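Local coordinates for YfkN protein (Bacillus subtilis subsp. subtilis, PDB 3GVE) that belongs to the calcineurin-like phosphoesterase family and holds a manganese and a magnesium ion together in a metal centre, at residues G107-E110 against F111-G114; L115-L118 against D119-K123. One frame throughout, in Å; residues are numbered along the deposited sequence.

Contact 1: G107-E110 against F111-G114; sequences GNHE and FNYG. With MG (magnesium ion), chain D.
His109 and Asn112 both swing CG anti to their own carbonyl carbon (chi1 -73° and -70°), and these matched torsions bring the imidazole of one against the amide of the other. ND1 of His109 donates to OD1 of Asn112 at 2.7 Å, an almost straight bond lying in the ring plane, while the amide stands 89° from that plane. With ND1 engaged this way the rotation of the imidazole is fixed, and NE2 is turned to a bound citric acid molecule. Gly107 to Glu110 spell GNHE, the metal-site signature of this family. Asn108 CG sits in the crowded position between its backbone N and carbonyl carbon, and its OD1 binds magnesium at 2.1 Å, alongside Asp64, His216 and His249. A water links the two amides, accepting from Asn108 ND2 at 3.1 Å and from Asn112 ND2 at 3.2 Å, above one face of the imidazole.

The 3-10 turn beneath closes with Phe111 N to Asn108 O and Asn112 N to His109 O, both 3.2 Å. Phe111 brings CD2 to within 3.5 Å of Gly107 O, and Asn108 O lies at its ring edge. Glu110, bent at chi2, curls back so that OE1 takes the Gly107 N-H at 2.7 Å; its carboxylate also accepts from the backbone of Asp64, Leu65 and Ile66, thereby tying this turn to a second metal-site loop. The segment runs in the loop between strand 104-105 and helix 115-123, with Phe111 packed against Leu118 of that helix and Ile175 of helix 175-178.

Contact 2: L115-L118 against D119-K123; sequences LDFL and DGTIK
Helix 115-123 is the crossover helix of the beta-alpha-beta unit made with strands 104-105 and 129-130, and residues 115-118 and 119-123 are its successive turns. Four regular i to i+4 backbone bonds join them, from Asp119, Gly120, Thr121 and Ile122 back to Leu115, Asp116, Phe117 and Leu118.

On the face turned to helix 70-85, Phe117 has CG anti to the backbone N (chi1 -176°), and its side chain packs on Val76, Lys80 and Ile83. Leu118 packs against Phe111 from the preceding loop; its CG lies 4.1 Å from Ile122 CD1, where the two branched chains cross at a slant one turn apart.

The polar side is centred on Asp119, whose OD2 forms a salt bridge with Arg142. A water donates to Leu115 O at 2.8 Å and, more weakly, to Asp119 OD1 at 2.7 Å, so it joins the carboxylate to the turn before. Asp116 OD1 comes 4.7 Å from Asp119 OD2, a pairing of like charges that Arg142 probably eases. Farther along, Lys123 extends its chain to the carbonyl of Ile84.

Thr121 fits into the hydrophobic face by spending its hydroxyl on the helix itself. OG1, beside its own backbone N at chi1 -67°, donates to Phe117 O at 3.0 Å, while Thr121 N reaches this oxygen from the opposite face of the carbonyl plane at 2.9 Å. The same OG1 stands over one face of the Phe117 ring, offset toward its rim and 3.6 Å from CE2.

How the contacts relate
Contact 1 runs directly into contact 2: Gly114, at the N-cap position, ends one and leads into the helix of the other, and their centres are about 10 Å apart. Both are largely buried, but contact 2 also has a more exposed flank with charged residues. Chemistry follows place. In 107-114 polar groups gather beside the metal site through side-chain, water and short-turn bonds, whereas 115-123 has regular helical bonding and apolar packing, with its Leu118 side chain about 12 Å from magnesium. Leu118 joins them: its CD2 packs 3.7 Å from Phe111 CE1 and 3.6 Å from Glu110 O, seating the metal-binding turn on the helix.

Contact 1: G107-E110 against F111-G114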
# COMPACT_ATOMS: atom_id res chain seq x y z
N GLY A 107 10.39 2.61 13.27
CA GLY A 107 9.61 1.52 12.75
C GLY A 107 10.55 0.71 11.82
O GLY A 107 11.72 1.07 11.56
N ASN A 108 10.03 -0.44 11.37
CA ASN A 108 10.89 -1.29 10.49
C ASN A 108 11.34 -0.56 9.24
O ASN A 108 12.44 -0.71 8.73
CB ASN A 108 10.22 -2.64 10.13
CG ASN A 108 8.74 -2.51 9.76
OD1 ASN A 108 7.89 -2.03 10.51
ND2 ASN A 108 8.46 -2.85 8.53
N HIS A 109 10.44 0.25 8.68
CA HIS A 109 10.74 0.95 7.39
C HIS A 109 11.80 2.05 7.55
O HIS A 109 12.33 2.47 6.51
CB HIS A 109 9.47 1.41 6.70
CG HIS A 109 8.72 0.27 6.10
ND1 HIS A 109 9.16 -0.39 4.96
CD2 HIS A 109 7.63 -0.39 6.54
CE1 HIS A 109 8.33 -1.40 4.70
NE2 HIS A 109 7.38 -1.40 5.63
N GLU A 110 12.10 2.48 8.77
CA GLU A 110 13.18 3.44 8.98
C GLU A 110 14.55 2.89 8.57
O GLU A 110 15.44 3.65 8.35
CB GLU A 110 13.21 3.91 10.45
CG GLU A 110 12.52 5.26 10.72
CD GLU A 110 11.02 5.19 10.57
OE1 GLU A 110 10.44 4.23 11.07
OE2 GLU A 110 10.44 6.07 9.96
N PHE A 111 14.65 1.57 8.46
CA PHE A 111 15.91 0.92 8.13
C PHE A 111 16.10 0.65 6.64
O PHE A 111 17.15 0.21 6.24
CB PHE A 111 16.01 -0.39 8.91
CG PHE A 111 16.09 -0.19 10.40
CD1 PHE A 111 17.30 0.08 11.01
CD2 PHE A 111 14.95 -0.21 11.18
CE1 PHE A 111 17.36 0.30 12.37
CE2 PHE A 111 15.01 0.02 12.52
CZ PHE A 111 16.21 0.27 13.12
N ASN A 112 15.07 0.92 5.84
CA ASN A 112 15.06 0.55 4.42
C ASN A 112 16.16 1.25 3.60
O ASN A 112 16.57 0.75 2.58
CB ASN A 112 13.72 0.91 3.74
CG ASN A 112 12.54 0.04 4.17
OD1 ASN A 112 11.44 0.32 3.74
ND2 ASN A 112 12.74 -0.98 4.98
N TYR A 113 16.60 2.41 4.04
CA TYR A 113 17.58 3.20 3.29
C TYR A 113 18.98 3.13 3.91
O TYR A 113 19.86 3.89 3.54
CB TYR A 113 17.10 4.64 3.18
CG TYR A 113 15.83 4.80 2.37
CD1 TYR A 113 15.60 4.01 1.26
CD2 TYR A 113 14.87 5.72 2.71
CE1 TYR A 113 14.45 4.14 0.52
CE2 TYR A 113 13.71 5.85 1.97
CZ TYR A 113 13.52 5.06 0.87
OH TYR A 113 12.37 5.20 0.14
N GLY A 114 19.16 2.20 4.84
CA GLY A 114 20.46 1.98 5.44
C GLY A 114 20.67 2.70 6.76
O GLY A 114 19.98 3.64 7.07
MG MG D . 5.93 -1.38 10.55
O HOH W 1 10.86 -3.03 6.50
O HOH W 2 14.29 4.04 5.46
O HOH W 3 17.24 4.10 6.39
O HOH W 4 3.84 -1.52 9.29

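Contact 2: L115-L118 against D119-K123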
# COMPACT_ATOMS: atom_id res chain seq x y z
N LEU A 115 21.65 2.25 7.52
CA LEU A 115 21.92 2.78 8.85
C LEU A 115 22.44 4.22 8.83
O LEU A 115 22.12 4.99 9.70
CB LEU A 115 22.91 1.87 9.60
CG LEU A 115 22.35 0.50 10.02
CD1 LEU A 115 23.48 -0.45 10.44
CD2 LEU A 115 21.35 0.63 11.17
N ASP A 116 23.26 4.57 7.84
CA ASP A 116 23.83 5.91 7.82
C ASP A 116 22.76 6.97 7.57
O ASP A 116 22.74 7.98 8.24
CB ASP A 116 24.96 6.03 6.79
CG ASP A 116 26.20 5.25 7.16
OD1 ASP A 116 26.38 4.87 8.33
OD2 ASP A 116 27.01 5.03 6.25
N PHE A 117 21.88 6.71 6.61
CA PHE A 117 20.81 7.65 6.31
C PHE A 117 19.89 7.81 7.51
O PHE A 117 19.47 8.90 7.82
CB PHE A 117 20.03 7.20 5.08
CG PHE A 117 18.97 8.18 4.66
CD1 PHE A 117 19.30 9.35 3.99
CD2 PHE A 117 17.64 7.93 4.93
CE1 PHE A 117 18.33 10.25 3.60
CE2 PHE A 117 16.68 8.82 4.52
CZ PHE A 117 17.03 9.98 3.86
N LEU A 118 19.63 6.73 8.22
CA LEU A 118 18.79 6.81 9.40
C LEU A 118 19.46 7.66 10.50
O LEU A 118 18.82 8.47 11.13
CB LEU A 118 18.45 5.41 9.94
CG LEU A 118 17.55 5.36 11.17
CD1 LEU A 118 16.28 6.18 10.94
CD2 LEU A 118 17.20 3.91 11.52
N ASP A 119 20.75 7.44 10.72
CA ASP A 119 21.49 8.25 11.69
C ASP A 119 21.41 9.73 11.29
O ASP A 119 21.19 10.57 12.12
CB ASP A 119 22.96 7.82 11.79
CG ASP A 119 23.16 6.54 12.60
OD1 ASP A 119 22.32 6.18 13.43
OD2 ASP A 119 24.20 5.92 12.38
N GLY A 120 21.58 10.01 10.01
CA GLY A 120 21.53 11.39 9.54
C GLY A 120 20.16 12.00 9.74
O GLY A 120 20.03 13.14 10.10
N THR A 121 19.13 11.20 9.49
CA THR A 121 17.73 11.64 9.66
C THR A 121 17.46 12.04 11.10
O THR A 121 16.87 13.07 11.36
CB THR A 121 16.75 10.53 9.21
OG1 THR A 121 16.87 10.35 7.80
CG2 THR A 121 15.30 10.91 9.53
N ILE A 122 17.91 11.21 12.04
CA ILE A 122 17.73 11.45 13.46
C ILE A 122 18.45 12.73 13.92
O ILE A 122 17.96 13.42 14.78
CB ILE A 122 18.22 10.21 14.27
CG1 ILE A 122 17.28 9.03 14.03
CG2 ILE A 122 18.29 10.50 15.74
CD1 ILE A 122 17.84 7.67 14.49
N LYS A 123 19.61 13.03 13.33
CA LYS A 123 20.42 14.20 13.74
C LYS A 123 19.66 15.51 13.70
O LYS A 123 19.90 16.39 14.48
CB LYS A 123 21.65 14.36 12.85
CG LYS A 123 22.70 13.31 13.02
CD LYS A 123 23.85 13.49 12.02
CE LYS A 123 24.75 12.28 12.08
NZ LYS A 123 25.97 12.47 11.34
O HOH W 5 20.96 4.20 12.11
O HOH W 6 26.25 6.63 10.58